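Local atomic coordinates of argonaute (Methanocaldococcus jannaschii, PDB entry 5G5S), a protein that cuts single-stranded DNA targets that pair with a short DNA guide and may defend its host against invading genetic elements. Residues A[135-141]-A[156-162]; A[276-280]-A[630-634]; A[416-420]-A[450-456]. All coordinates share one frame; numbering follows the deposited sequence.

Contact 1 (A[135-141]-A[156-162]); sequences KVESYCE and NFRHTAS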
ATOM      1  N   LYS A 135       6.187 -20.568 -10.903  1.00100.34           N
ATOM      2  CA  LYS A 135       6.890 -21.372  -9.909  1.00 99.11           C
ATOM      3  C   LYS A 135       6.415 -20.895  -8.532  1.00 97.57           C
ATOM      4  O   LYS A 135       6.624 -19.738  -8.175  1.00 94.61           O
ATOM      5  CB  LYS A 135       8.421 -21.275 -10.069  1.00102.58           C
ATOM      6  CG  LYS A 135       9.191 -22.192  -9.120  1.00113.96           C
ATOM      7  CD  LYS A 135      10.696 -22.052  -9.271  1.00127.62           C
ATOM      8  CE  LYS A 135      11.439 -22.879  -8.247  1.00136.56           C
ATOM      9  NZ  LYS A 135      12.914 -22.730  -8.381  1.00145.48           N
ATOM     10  N   VAL A 136       5.726 -21.771  -7.794  1.00 93.16           N
ATOM     11  CA  VAL A 136       5.199 -21.450  -6.469  1.00 89.98           C
ATOM     12  C   VAL A 136       6.036 -22.091  -5.359  1.00 92.86           C
ATOM     13  O   VAL A 136       6.302 -23.294  -5.399  1.00 95.01           O
ATOM     14  CB  VAL A 136       3.663 -21.684  -6.341  1.00 93.33           C
ATOM     15  CG1 VAL A 136       3.270 -23.139  -6.609  1.00 95.97           C
ATOM     16  CG2 VAL A 136       3.122 -21.198  -4.998  1.00 90.43           C
ATOM     17  N   GLU A 137       6.480 -21.261  -4.395  1.00 85.64           N
ATOM     18  CA  GLU A 137       7.297 -21.667  -3.248  1.00 84.99           C
ATOM     19  C   GLU A 137       6.563 -21.319  -1.939  1.00 86.48           C
ATOM     20  O   GLU A 137       5.935 -20.267  -1.843  1.00 84.38           O
ATOM     21  CB  GLU A 137       8.680 -20.980  -3.276  1.00 86.40           C
ATOM     22  CG  GLU A 137       9.362 -20.912  -4.637  1.00 99.68           C
ATOM     23  CD  GLU A 137       9.499 -19.510  -5.209  1.00123.44           C
ATOM     24  OE1 GLU A 137      10.373 -18.756  -4.725  1.00130.84           O
ATOM     25  OE2 GLU A 137       8.745 -19.170  -6.150  1.00107.67           O
ATOM     26  N   SER A 138       6.641 -22.196  -0.940  1.00 83.44           N
ATOM     27  CA  SER A 138       5.991 -21.972   0.348  1.00 81.33           C
ATOM     28  C   SER A 138       6.998 -21.716   1.441  1.00 86.31           C
ATOM     29  O   SER A 138       8.083 -22.305   1.435  1.00 87.99           O
ATOM     30  CB  SER A 138       5.126 -23.165   0.725  1.00 85.97           C
ATOM     31  OG  SER A 138       3.976 -23.233  -0.098  1.00 96.68           O
ATOM     32  N   TYR A 139       6.630 -20.842   2.391  1.00 81.41           N
ATOM     33  CA  TYR A 139       7.460 -20.503   3.538  1.00 81.06           C
ATOM     34  C   TYR A 139       6.664 -20.046   4.749  1.00 80.39           C
ATOM     35  O   TYR A 139       5.533 -19.582   4.624  1.00 76.72           O
ATOM     36  CB  TYR A 139       8.550 -19.476   3.167  1.00 83.25           C
ATOM     37  CG  TYR A 139       8.063 -18.057   2.986  1.00 85.10           C
ATOM     38  CD1 TYR A 139       8.038 -17.166   4.057  1.00 84.79           C
ATOM     39  CD2 TYR A 139       7.697 -17.578   1.729  1.00 87.85           C
ATOM     40  CE1 TYR A 139       7.619 -15.847   3.894  1.00 84.36           C
ATOM     41  CE2 TYR A 139       7.291 -16.254   1.550  1.00 88.64           C
ATOM     42  CZ  TYR A 139       7.253 -15.394   2.639  1.00 97.52           C
ATOM     43  OH  TYR A 139       6.843 -14.093   2.499  1.00104.35           O
ATOM     44  N   CYS A 140       7.285 -20.160   5.924  1.00 78.60           N
ATOM     45  CA  CYS A 140       6.743 -19.706   7.191  1.00 77.56           C
ATOM     46  C   CYS A 140       7.453 -18.439   7.586  1.00 77.20           C
ATOM     47  O   CYS A 140       8.657 -18.305   7.364  1.00 78.14           O
ATOM     48  CB  CYS A 140       6.902 -20.770   8.273  1.00 81.05           C
ATOM     49  SG  CYS A 140       5.815 -22.197   8.081  1.00 88.07           S
ATOM     50  N   GLU A 141       6.711 -17.509   8.169  1.00 69.57           N
ATOM     51  CA  GLU A 141       7.268 -16.306   8.765  1.00 66.47           C
ATOM     52  C   GLU A 141       6.813 -16.282  10.213  1.00 68.10           C
ATOM     53  O   GLU A 141       5.688 -16.696  10.522  1.00 67.26           O
ATOM     54  CB  GLU A 141       6.988 -14.999   8.011  1.00 65.86           C
ATOM     55  CG  GLU A 141       5.737 -14.954   7.156  1.00 79.74           C
ATOM     56  CD  GLU A 141       5.395 -13.562   6.666  1.00 93.08           C
ATOM     57  OE1 GLU A 141       6.281 -12.901   6.076  1.00 85.97           O
ATOM     58  OE2 GLU A 141       4.240 -13.130   6.877  1.00 84.17           O
ATOM     59  N   ASN A 156       2.854 -17.475  10.435  1.00 68.86           N
ATOM     60  CA  ASN A 156       2.236 -17.196   9.152  1.00 69.61           C
ATOM     61  C   ASN A 156       2.787 -18.102   8.067  1.00 77.48           C
ATOM     62  O   ASN A 156       3.987 -18.348   8.019  1.00 79.11           O
ATOM     63  CB  ASN A 156       2.432 -15.727   8.773  1.00 69.46           C
ATOM     64  CG  ASN A 156       1.384 -15.172   7.841  1.00 86.97           C
ATOM     65  OD1 ASN A 156       0.250 -15.655   7.779  1.00 83.43           O
ATOM     66  ND2 ASN A 156       1.736 -14.111   7.122  1.00 75.28           N
ATOM     67  N   PHE A 157       1.906 -18.617   7.213  1.00 74.59           N
ATOM     68  CA  PHE A 157       2.302 -19.482   6.111  1.00 75.50           C
ATOM     69  C   PHE A 157       2.021 -18.732   4.813  1.00 78.01           C
ATOM     70  O   PHE A 157       0.881 -18.332   4.556  1.00 75.24           O
ATOM     71  CB  PHE A 157       1.579 -20.837   6.200  1.00 79.30           C
ATOM     72  CG  PHE A 157       1.936 -21.858   5.151  1.00 83.11           C
ATOM     73  CD1 PHE A 157       3.246 -22.297   4.998  1.00 87.32           C
ATOM     74  CD2 PHE A 157       0.951 -22.426   4.348  1.00 86.09           C
ATOM     75  CE1 PHE A 157       3.573 -23.247   4.025  1.00 90.06           C
ATOM     76  CE2 PHE A 157       1.275 -23.402   3.399  1.00 90.19           C
ATOM     77  CZ  PHE A 157       2.584 -23.798   3.237  1.00 89.24           C
ATOM     78  N   ARG A 158       3.078 -18.468   4.039  1.00 76.56           N
ATOM     79  CA  ARG A 158       2.950 -17.692   2.807  1.00 76.54           C
ATOM     80  C   ARG A 158       3.371 -18.421   1.551  1.00 81.53           C
ATOM     81  O   ARG A 158       4.237 -19.293   1.588  1.00 81.74           O
ATOM     82  CB  ARG A 158       3.690 -16.357   2.932  1.00 77.29           C
ATOM     83  CG  ARG A 158       2.876 -15.198   2.405  1.00 88.96           C
ATOM     84  CD  ARG A 158       2.636 -14.167   3.482  1.00 91.07           C
ATOM     85  NE  ARG A 158       3.651 -13.117   3.458  1.00 92.95           N
ATOM     86  CZ  ARG A 158       3.552 -11.992   2.754  1.00103.24           C
ATOM     87  NH1 ARG A 158       2.487 -11.767   1.992  1.00 80.52           N
ATOM     88  NH2 ARG A 158       4.521 -11.086   2.800  1.00 93.27           N
ATOM     89  N   HIS A 159       2.740 -18.051   0.430  1.00 79.31           N
ATOM     90  CA  HIS A 159       3.040 -18.598  -0.884  1.00 81.09           C
ATOM     91  C   HIS A 159       3.596 -17.501  -1.761  1.00 85.00           C
ATOM     92  O   HIS A 159       2.965 -16.458  -1.934  1.00 82.54           O
ATOM     93  CB  HIS A 159       1.810 -19.257  -1.516  1.00 83.01           C
ATOM     94  CG  HIS A 159       1.270 -20.394  -0.711  1.00 87.24           C
ATOM     95  ND1 HIS A 159       1.784 -21.673  -0.832  1.00 91.10           N
ATOM     96  CD2 HIS A 159       0.299 -20.400   0.228  1.00 88.35           C
ATOM     97  CE1 HIS A 159       1.092 -22.418   0.013  1.00 91.18           C
ATOM     98  NE2 HIS A 159       0.193 -21.696   0.680  1.00 89.88           N
ATOM     99  N   THR A 160       4.819 -17.717  -2.250  1.00 84.56           N
ATOM    100  CA  THR A 160       5.532 -16.803  -3.137  1.00 84.75           C
ATOM    101  C   THR A 160       5.617 -17.418  -4.519  1.00 90.35           C
ATOM    102  O   THR A 160       6.133 -18.521  -4.678  1.00 92.29           O
ATOM    103  CB  THR A 160       6.865 -16.315  -2.519  1.00 96.55           C
ATOM    104  OG1 THR A 160       7.534 -15.475  -3.456  1.00101.52           O
ATOM    105  CG2 THR A 160       7.793 -17.454  -2.085  1.00 98.18           C
ATOM    106  N   ALA A 161       5.030 -16.742  -5.503  1.00 81.18           N
ATOM    107  CA  ALA A 161       5.025 -17.199  -6.885  1.00 78.31           C
ATOM    108  C   ALA A 161       5.951 -16.353  -7.747  1.00 80.19           C
ATOM    109  O   ALA A 161       6.068 -15.137  -7.549  1.00 80.60           O
ATOM    110  CB  ALA A 161       3.617 -17.183  -7.454  1.00 79.34           C
ATOM    111  N   SER A 162       6.632 -17.010  -8.685  1.00 74.15           N
ATOM    112  CA  SER A 162       7.539 -16.343  -9.607  1.00 72.36           C
ATOM    113  C   SER A 162       7.225 -16.676 -11.066  1.00 74.42           C
ATOM    114  O   SER A 162       6.992 -17.844 -11.415  1.00 72.70           O
ATOM    115  CB  SER A 162       9.000 -16.626  -9.262  1.00 73.53           C
ATOM    116  OG  SER A 162       9.234 -18.003  -9.031  1.00 81.73           O
TER
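The ring of Tyr139 lies with one face over Arg158 CB, 4.0 Å from that atom to the ring centroid, a CH-pi contact offset toward the rim. Thr160 meets the same ring at its edge, CG2 standing 3.8 Å from Tyr139 CD2. The Phe157 ring is approached obliquely: its CZ is 3.6 Å from Ser138 CB, and its CD1 meets Cys140 SG in a sulfur-aromatic contact. His159 turns ND1 to within 2.8 Å of Ser138 OG. These groups sort by strand alternation, Tyr139, Arg158 and Thr160 on one face of the sheet and Ser138, Phe157, His159 and Cys140 on the other.

The two strands are neighbouring arms of a beta hairpin built from 134-147 and 150-163, antiparallel throughout, and 150-163 pairs in turn with strand 255-260. Four hydrogen-bonded pairs, Lys135-Ser162, Glu137-Thr160, Tyr139-Arg158 and Glu141-Asn156, alternate with three non-hydrogen-bonded ones. On the Phe157 side, helix 280-293 packs against the ring through Ile286, Ile287 and Ile290. His159 is a guide-DNA contact residue, and its ring also meets that of Trp276 edge-to-face.

Glu141 and Asn156 run side by side, pointing the same way, and Asn156 ND2 donates a short bond of 2.7 Å to Glu141 OE2. It is fairly straight, 165° at the hydrogen, and takes the anti side of the carboxylate. The same OE2 makes a long salt bridge of 3.5 Å with Arg158 NE, whose chain bends at chi2 and chi3 before the guanidinium reaches its stronger partner, Asp262, through NH1. Toward the other end of the ladder Glu137 OE2 sits 3.1 Å from Thr160 O, two acceptors facing each other, with Ser162 OG also within reach of OE2.

Contact 2 (A[276-280]-A[630-634]); sequences WRLSN and PFGSN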
ATOM      1  N   TRP A 276      -5.889 -21.329  -3.504  1.00 99.30           N
ATOM      2  CA  TRP A 276      -5.399 -19.959  -3.571  1.00 95.75           C
ATOM      3  C   TRP A 276      -6.438 -18.926  -3.133  1.00 95.92           C
ATOM      4  O   TRP A 276      -6.110 -17.765  -2.917  1.00 94.33           O
ATOM      5  CB  TRP A 276      -4.891 -19.651  -4.975  1.00 95.99           C
ATOM      6  CG  TRP A 276      -3.956 -20.692  -5.483  1.00 99.52           C
ATOM      7  CD1 TRP A 276      -4.099 -21.440  -6.608  1.00105.95           C
ATOM      8  CD2 TRP A 276      -2.738 -21.120  -4.868  1.00 98.90           C
ATOM      9  NE1 TRP A 276      -3.040 -22.301  -6.742  1.00107.37           N
ATOM     10  CE2 TRP A 276      -2.190 -22.124  -5.684  1.00106.11           C
ATOM     11  CE3 TRP A 276      -2.054 -20.746  -3.708  1.00 96.85           C
ATOM     12  CZ2 TRP A 276      -0.994 -22.760  -5.378  1.00106.08           C
ATOM     13  CZ3 TRP A 276      -0.868 -21.376  -3.408  1.00 99.42           C
ATOM     14  CH2 TRP A 276      -0.349 -22.371  -4.239  1.00102.71           C
ATOM     15  N   ARG A 277      -7.693 -19.345  -3.035  1.00 90.82           N
ATOM     16  CA  ARG A 277      -8.771 -18.457  -2.604  1.00 88.11           C
ATOM     17  C   ARG A 277      -9.374 -18.862  -1.259  1.00 89.32           C
ATOM     18  O   ARG A 277     -10.474 -18.456  -0.911  1.00 88.57           O
ATOM     19  CB  ARG A 277      -9.846 -18.342  -3.677  1.00 90.02           C
ATOM     20  CG  ARG A 277     -10.276 -19.669  -4.259  1.00100.38           C
ATOM     21  CD  ARG A 277     -11.114 -19.456  -5.504  1.00108.16           C
ATOM     22  NE  ARG A 277     -11.767 -20.687  -5.917  1.00113.67           N
ATOM     23  CZ  ARG A 277     -12.437 -20.821  -7.051  1.00141.29           C
ATOM     24  NH1 ARG A 277     -12.538 -19.797  -7.885  1.00132.03           N
ATOM     25  NH2 ARG A 277     -13.004 -21.980  -7.352  1.00140.16           N
ATOM     26  N   LEU A 278      -8.644 -19.687  -0.524  1.00 84.87           N
ATOM     27  CA  LEU A 278      -9.050 -20.189   0.785  1.00 84.50           C
ATOM     28  C   LEU A 278      -9.546 -19.127   1.771  1.00 82.84           C
ATOM     29  O   LEU A 278      -9.020 -18.024   1.825  1.00 79.28           O
ATOM     30  CB  LEU A 278      -7.864 -20.918   1.405  1.00 84.90           C
ATOM     31  CG  LEU A 278      -8.142 -22.193   2.186  1.00 92.28           C
ATOM     32  CD1 LEU A 278      -9.002 -23.133   1.358  1.00 95.95           C
ATOM     33  CD2 LEU A 278      -6.827 -22.853   2.551  1.00 94.15           C
ATOM     34  N   SER A 279     -10.534 -19.486   2.589  1.00 78.93           N
ATOM     35  CA  SER A 279     -11.091 -18.578   3.597  1.00 76.46           C
ATOM     36  C   SER A 279     -10.138 -18.436   4.801  1.00 79.17           C
ATOM     37  O   SER A 279      -9.223 -19.247   4.960  1.00 79.96           O
ATOM     38  CB  SER A 279     -12.466 -19.062   4.053  1.00 80.48           C
ATOM     39  OG  SER A 279     -12.367 -20.215   4.871  1.00 90.36           O
ATOM     40  N   ASN A 280     -10.346 -17.407   5.638  1.00 73.94           N
ATOM     41  CA  ASN A 280      -9.521 -17.180   6.822  1.00 72.79           C
ATOM     42  C   ASN A 280      -9.590 -18.343   7.819  1.00 78.36           C
ATOM     43  O   ASN A 280      -8.558 -18.708   8.381  1.00 78.35           O
ATOM     44  CB  ASN A 280      -9.866 -15.851   7.491  1.00 73.18           C
ATOM     45  CG  ASN A 280      -9.496 -14.608   6.706  1.00 76.18           C
ATOM     46  OD1 ASN A 280      -8.617 -14.613   5.841  1.00 64.84           O
ATOM     47  ND2 ASN A 280     -10.152 -13.502   7.007  1.00 62.01           N
ATOM     48  N   PRO A 630     -14.282 -11.142  -0.655  1.00 87.22           N
ATOM     49  CA  PRO A 630     -14.861 -12.334  -1.279  1.00 89.45           C
ATOM     50  C   PRO A 630     -14.154 -13.583  -0.793  1.00 93.18           C
ATOM     51  O   PRO A 630     -14.789 -14.591  -0.508  1.00 94.90           O
ATOM     52  CB  PRO A 630     -14.560 -12.135  -2.767  1.00 91.92           C
ATOM     53  CG  PRO A 630     -14.207 -10.698  -2.920  1.00 94.86           C
ATOM     54  CD  PRO A 630     -13.572 -10.303  -1.629  1.00 87.91           C
ATOM     55  N   PHE A 631     -12.835 -13.494  -0.693  1.00 86.68           N
ATOM     56  CA  PHE A 631     -12.001 -14.591  -0.236  1.00 85.59           C
ATOM     57  C   PHE A 631     -11.328 -14.211   1.074  1.00 85.47           C
ATOM     58  O   PHE A 631     -11.801 -13.337   1.794  1.00 83.52           O
ATOM     59  CB  PHE A 631     -10.956 -14.939  -1.292  1.00 87.69           C
ATOM     60  CG  PHE A 631     -11.520 -15.076  -2.676  1.00 91.20           C
ATOM     61  CD1 PHE A 631     -12.364 -16.122  -2.993  1.00 96.60           C
ATOM     62  CD2 PHE A 631     -11.209 -14.153  -3.657  1.00 92.88           C
ATOM     63  CE1 PHE A 631     -12.888 -16.245  -4.262  1.00 99.85           C
ATOM     64  CE2 PHE A 631     -11.728 -14.272  -4.929  1.00 97.42           C
ATOM     65  CZ  PHE A 631     -12.570 -15.319  -5.232  1.00 98.08           C
ATOM     66  N   GLY A 632     -10.241 -14.894   1.400  1.00 81.29           N
ATOM     67  CA  GLY A 632      -9.512 -14.614   2.619  1.00 79.10           C
ATOM     68  C   GLY A 632      -8.921 -13.219   2.612  1.00 81.06           C
ATOM     69  O   GLY A 632      -8.500 -12.725   1.576  1.00 83.54           O
ATOM     70  N   SER A 633      -8.904 -12.579   3.773  1.00 74.00           N
ATOM     71  CA  SER A 633      -8.368 -11.233   3.899  1.00 71.07           C
ATOM     72  C   SER A 633      -7.338 -11.140   5.014  1.00 71.57           C
ATOM     73  O   SER A 633      -7.429 -11.829   6.017  1.00 71.51           O
ATOM     74  CB  SER A 633      -9.493 -10.245   4.161  1.00 74.48           C
ATOM     75  OG  SER A 633     -10.189 -10.600   5.333  1.00 89.77           O
ATOM     76  N   ASN A 634      -6.346 -10.283   4.822  1.00 64.75           N
ATOM     77  CA  ASN A 634      -5.304 -10.098   5.812  1.00 62.66           C
ATOM     78  C   ASN A 634      -5.554  -8.848   6.627  1.00 65.04           C
ATOM     79  O   ASN A 634      -5.958  -7.826   6.090  1.00 65.42           O
ATOM     80  CB  ASN A 634      -3.954  -9.957   5.123  1.00 59.80           C
ATOM     81  CG  ASN A 634      -3.497 -11.234   4.470  1.00 93.82           C
ATOM     82  OD1 ASN A 634      -4.103 -12.281   4.647  1.00102.63           O
ATOM     83  ND2 ASN A 634      -2.417 -11.155   3.713  1.00 83.07           N
TER
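Residues Ser279 and Gly632 bring two irregular loops to a CA-CA distance of 4.4 Å, and Gly632 N gives Leu278 O a weak bond bent to 120° at the hydrogen. One residue earlier on the second loop, Phe631 offers a face of its ring to Arg277. CB of the arginine does the touching, 3.4 Å from Phe631 CD1 and 28° off the ring normal measured at the centroid, while the extended chain carries the guanidinium onward. Arg277 CG is tucked between the backbone N and the carbonyl carbon (chi1 47°), and CD passes outside the rim, 3.9 Å from Phe631 CE1. Leu269 of helix 266-271 also packs on Phe631.

Asn280 does the polar work. Its OD1 accepts a hydrogen bond from Ser633 N at 2.9 Å, with the donor tilted from the carbonyl plane, and lies 3.3 Å from Gly632 CA. ND2 makes two weak bonds to Ser633, with OG and with O, but its stronger partner is Thr609 O. Ser279, the N-cap of helix 280-293, precedes it in the chain.

The loop 630-634 belongs to the region that binds the phosphorylated 5' end of the guide. Only one of the four bonds across to 276-280 is not weak, so polar attachment here rests largely on OD1 of Asn280, with the Arg277-Phe631 CH-pi contact as its apolar counterpart.

Contact 3 (A[416-420]-A[450-456]); sequences IKEIK and QLFDLKI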
ATOM      1  N   ILE A 416      -3.578   8.011 -29.623  1.00110.91           N
ATOM      2  CA  ILE A 416      -3.041   9.188 -28.914  1.00109.03           C
ATOM      3  C   ILE A 416      -2.702  10.294 -29.945  1.00117.54           C
ATOM      4  O   ILE A 416      -3.000  11.466 -29.700  1.00117.09           O
ATOM      5  CB  ILE A 416      -1.842   8.823 -27.962  1.00109.57           C
ATOM      6  CG1 ILE A 416      -2.240   7.821 -26.842  1.00105.03           C
ATOM      7  CG2 ILE A 416      -1.124  10.061 -27.382  1.00109.72           C
ATOM      8  CD1 ILE A 416      -3.310   8.281 -25.811  1.00103.53           C
ATOM      9  N   LYS A 417      -2.147   9.903 -31.117  1.00118.50           N
ATOM     10  CA  LYS A 417      -1.798  10.809 -32.222  1.00123.36           C
ATOM     11  C   LYS A 417      -3.045  11.454 -32.849  1.00129.53           C
ATOM     12  O   LYS A 417      -2.965  12.574 -33.355  1.00132.94           O
ATOM     13  CB  LYS A 417      -0.973  10.076 -33.287  1.00130.00           C
ATOM     14  N   GLU A 418      -4.191  10.747 -32.797  1.00124.16           N
ATOM     15  CA  GLU A 418      -5.490  11.199 -33.297  1.00125.39           C
ATOM     16  C   GLU A 418      -6.101  12.259 -32.356  1.00126.84           C
ATOM     17  O   GLU A 418      -6.691  13.226 -32.843  1.00129.57           O
ATOM     18  CB  GLU A 418      -6.436   9.995 -33.446  1.00125.55           C
ATOM     19  CG  GLU A 418      -7.612  10.220 -34.380  1.00140.59           C
ATOM     20  CD  GLU A 418      -8.430   8.980 -34.690  1.00164.74           C
ATOM     21  OE1 GLU A 418      -7.828   7.909 -34.935  1.00161.72           O
ATOM     22  OE2 GLU A 418      -9.677   9.088 -34.727  1.00159.65           O
ATOM     23  N   ILE A 419      -5.957  12.071 -31.015  1.00117.78           N
ATOM     24  CA  ILE A 419      -6.472  12.984 -29.980  1.00114.87           C
ATOM     25  C   ILE A 419      -5.635  14.274 -29.921  1.00121.76           C
ATOM     26  O   ILE A 419      -6.215  15.362 -29.871  1.00122.18           O
ATOM     27  CB  ILE A 419      -6.563  12.309 -28.569  1.00112.20           C
ATOM     28  CG1 ILE A 419      -7.252  10.915 -28.585  1.00110.94           C
ATOM     29  CG2 ILE A 419      -7.164  13.255 -27.506  1.00110.35           C
ATOM     30  CD1 ILE A 419      -8.793  10.855 -28.525  1.00121.04           C
ATOM     31  N   LYS A 420      -4.279  14.140 -29.887  1.00120.34           N
ATOM     32  CA  LYS A 420      -3.292  15.230 -29.802  1.00123.34           C
ATOM     33  C   LYS A 420      -3.458  16.284 -30.897  1.00136.08           C
ATOM     34  O   LYS A 420      -3.216  17.468 -30.644  1.00136.86           O
ATOM     35  CB  LYS A 420      -1.855  14.671 -29.773  1.00125.86           C
ATOM     36  CG  LYS A 420      -0.793  15.674 -29.322  1.00135.76           C
ATOM     37  CD  LYS A 420       0.497  14.990 -28.884  1.00140.95           C
ATOM     38  CE  LYS A 420       1.678  15.937 -28.838  1.00153.05           C
ATOM     39  NZ  LYS A 420       1.542  16.980 -27.785  1.00158.98           N
ATOM     40  N   GLN A 450      -1.142   8.220 -20.838  1.00 78.37           N
ATOM     41  CA  GLN A 450      -0.831   8.970 -22.064  1.00 83.19           C
ATOM     42  C   GLN A 450      -1.903  10.001 -22.421  1.00 88.59           C
ATOM     43  O   GLN A 450      -1.591  11.013 -23.048  1.00 91.74           O
ATOM     44  CB  GLN A 450      -0.581   8.019 -23.248  1.00 87.66           C
ATOM     45  CG  GLN A 450       0.732   7.242 -23.149  1.00108.53           C
ATOM     46  CD  GLN A 450       1.160   6.624 -24.460  1.00132.36           C
ATOM     47  OE1 GLN A 450       0.345   6.175 -25.274  1.00129.23           O
ATOM     48  NE2 GLN A 450       2.466   6.568 -24.680  1.00127.55           N
ATOM     49  N   LEU A 451      -3.163   9.720 -22.044  1.00 83.06           N
ATOM     50  CA  LEU A 451      -4.326  10.588 -22.225  1.00 83.31           C
ATOM     51  C   LEU A 451      -4.164  11.799 -21.304  1.00 86.38           C
ATOM     52  O   LEU A 451      -4.417  12.919 -21.737  1.00 88.66           O
ATOM     53  CB  LEU A 451      -5.603   9.811 -21.847  1.00 81.20           C
ATOM     54  CG  LEU A 451      -6.775   9.722 -22.833  1.00 87.60           C
ATOM     55  CD1 LEU A 451      -6.328   9.665 -24.272  1.00 91.43           C
ATOM     56  CD2 LEU A 451      -7.634   8.521 -22.515  1.00 87.65           C
ATOM     57  N   PHE A 452      -3.714  11.579 -20.043  1.00 79.47           N
ATOM     58  CA  PHE A 452      -3.487  12.654 -19.071  1.00 77.88           C
ATOM     59  C   PHE A 452      -2.338  13.612 -19.454  1.00 86.13           C
ATOM     60  O   PHE A 452      -2.383  14.791 -19.093  1.00 86.70           O
ATOM     61  CB  PHE A 452      -3.341  12.119 -17.638  1.00 75.29           C
ATOM     62  CG  PHE A 452      -3.232  13.235 -16.628  1.00 75.41           C
ATOM     63  CD1 PHE A 452      -4.353  13.967 -16.256  1.00 77.96           C
ATOM     64  CD2 PHE A 452      -1.991  13.631 -16.136  1.00 77.25           C
ATOM     65  CE1 PHE A 452      -4.240  15.049 -15.385  1.00 79.45           C
ATOM     66  CE2 PHE A 452      -1.873  14.742 -15.302  1.00 80.35           C
ATOM     67  CZ  PHE A 452      -3.000  15.432 -14.915  1.00 78.63           C
ATOM     68  N   ASP A 453      -1.327  13.111 -20.192  1.00 85.52           N
ATOM     69  CA  ASP A 453      -0.211  13.915 -20.689  1.00 89.69           C
ATOM     70  C   ASP A 453      -0.723  14.994 -21.667  1.00 96.18           C
ATOM     71  O   ASP A 453      -0.064  16.017 -21.856  1.00 98.40           O
ATOM     72  CB  ASP A 453       0.818  13.020 -21.398  1.00 94.08           C
ATOM     73  CG  ASP A 453       1.889  12.421 -20.505  1.00104.52           C
ATOM     74  OD1 ASP A 453       1.997  12.848 -19.330  1.00102.40           O
ATOM     75  OD2 ASP A 453       2.660  11.570 -21.000  1.00113.88           O
ATOM     76  N   LEU A 454      -1.911  14.743 -22.260  1.00 92.80           N
ATOM     77  CA  LEU A 454      -2.676  15.584 -23.191  1.00 95.90           C
ATOM     78  C   LEU A 454      -3.791  16.359 -22.423  1.00 97.85           C
ATOM     79  O   LEU A 454      -4.697  16.905 -23.054  1.00 99.36           O
ATOM     80  CB  LEU A 454      -3.337  14.652 -24.237  1.00 96.93           C
ATOM     81  CG  LEU A 454      -2.616  14.365 -25.559  1.00106.08           C
ATOM     82  CD1 LEU A 454      -1.384  13.481 -25.369  1.00105.82           C
ATOM     83  CD2 LEU A 454      -3.540  13.652 -26.500  1.00109.37           C
ATOM     84  N   LYS A 455      -3.732  16.377 -21.064  1.00 91.38           N
ATOM     85  CA  LYS A 455      -4.700  17.017 -20.151  1.00 89.69           C
ATOM     86  C   LYS A 455      -6.117  16.373 -20.165  1.00 92.76           C
ATOM     87  O   LYS A 455      -7.099  17.022 -19.786  1.00 93.22           O
ATOM     88  CB  LYS A 455      -4.736  18.554 -20.319  1.00 94.98           C
ATOM     89  N   ILE A 456      -6.210  15.091 -20.576  1.00 87.40           N
ATOM     90  CA  ILE A 456      -7.476  14.351 -20.633  1.00 85.71           C
ATOM     91  C   ILE A 456      -7.567  13.403 -19.435  1.00 85.50           C
ATOM     92  O   ILE A 456      -6.835  12.414 -19.379  1.00 84.63           O
ATOM     93  CB  ILE A 456      -7.710  13.578 -21.982  1.00 90.41           C
ATOM     94  CG1 ILE A 456      -7.113  14.262 -23.256  1.00 95.73           C
ATOM     95  CG2 ILE A 456      -9.162  13.125 -22.158  1.00 89.55           C
ATOM     96  CD1 ILE A 456      -7.704  15.595 -23.731  1.00108.41           C
TER
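Ile416, on helix 412-420, reaches toward the end of helix 442-452 with both branches of its side chain. The two helices belong to the Mid domain and pack beside one another on its parallel four-stranded sheet, where each connects successive strands in a beta-alpha-beta crossover: 397-407 to 428-434 for the first helix, 428-434 to 456-462 for the second.

From CB of Ile416 the chain divides. CG2, anti to the backbone N, goes to Leu454 and stops 4.0 Å from its CD1. CG1 takes the other direction, beside the backbone N (chi1 -61°), and runs past Gln450, where OE1 lies 3.4 Å away. At the tip, CD1 touches Leu451 CD1 at 3.7 Å and also rests against Gln450 CB, so a single isoleucine spans three residues across the contact.

One turn on, Ile419 sends CG2 to Leu454 CD2 at 3.8 Å, the two side chains crossing at about a right angle. Beneath, Ile419 touches Tyr361, and Leu451 touches Leu363, Ala430 and Ile432, so these side chains lie between the helices and the sheet.

A Schellman motif ends helix 442-452 here, and Leu454 lies within its turn: Ile456 N bonds back to Leu451 O, Lys455 N to Phe452 O, and Lys455 at C-prime has positive phi. Leu451 O also accepts a hydrogen bond from Leu454 N, from the opposite face of its plane. The methyl CD2 of Leu454 ends 3.5 Å from Lys420 N, an amide already bonded within its own helix to Ile416 O.

Overall arrangement
Contacts 1 and 2 are neighbours, their centres about 15 Å apart, and they touch where Trp276 of the 276-280 loop lies against His159 and Val136 of the hairpin. Helix 280-293 serves both, starting in contact 2 and packing on Phe157 in contact 1. Contact 3 stands apart in the Mid domain, its centre about 41 Å from that of contact 1, although its segments fall within the long stretch of chain that contact 2 closes. Regular strand pairing dominates the partly buried contact 1; contact 2, at the surface, combines mostly weak polar bonds with one ring contact; contact 3, partly buried against a sheet, is held across by aliphatic side chains.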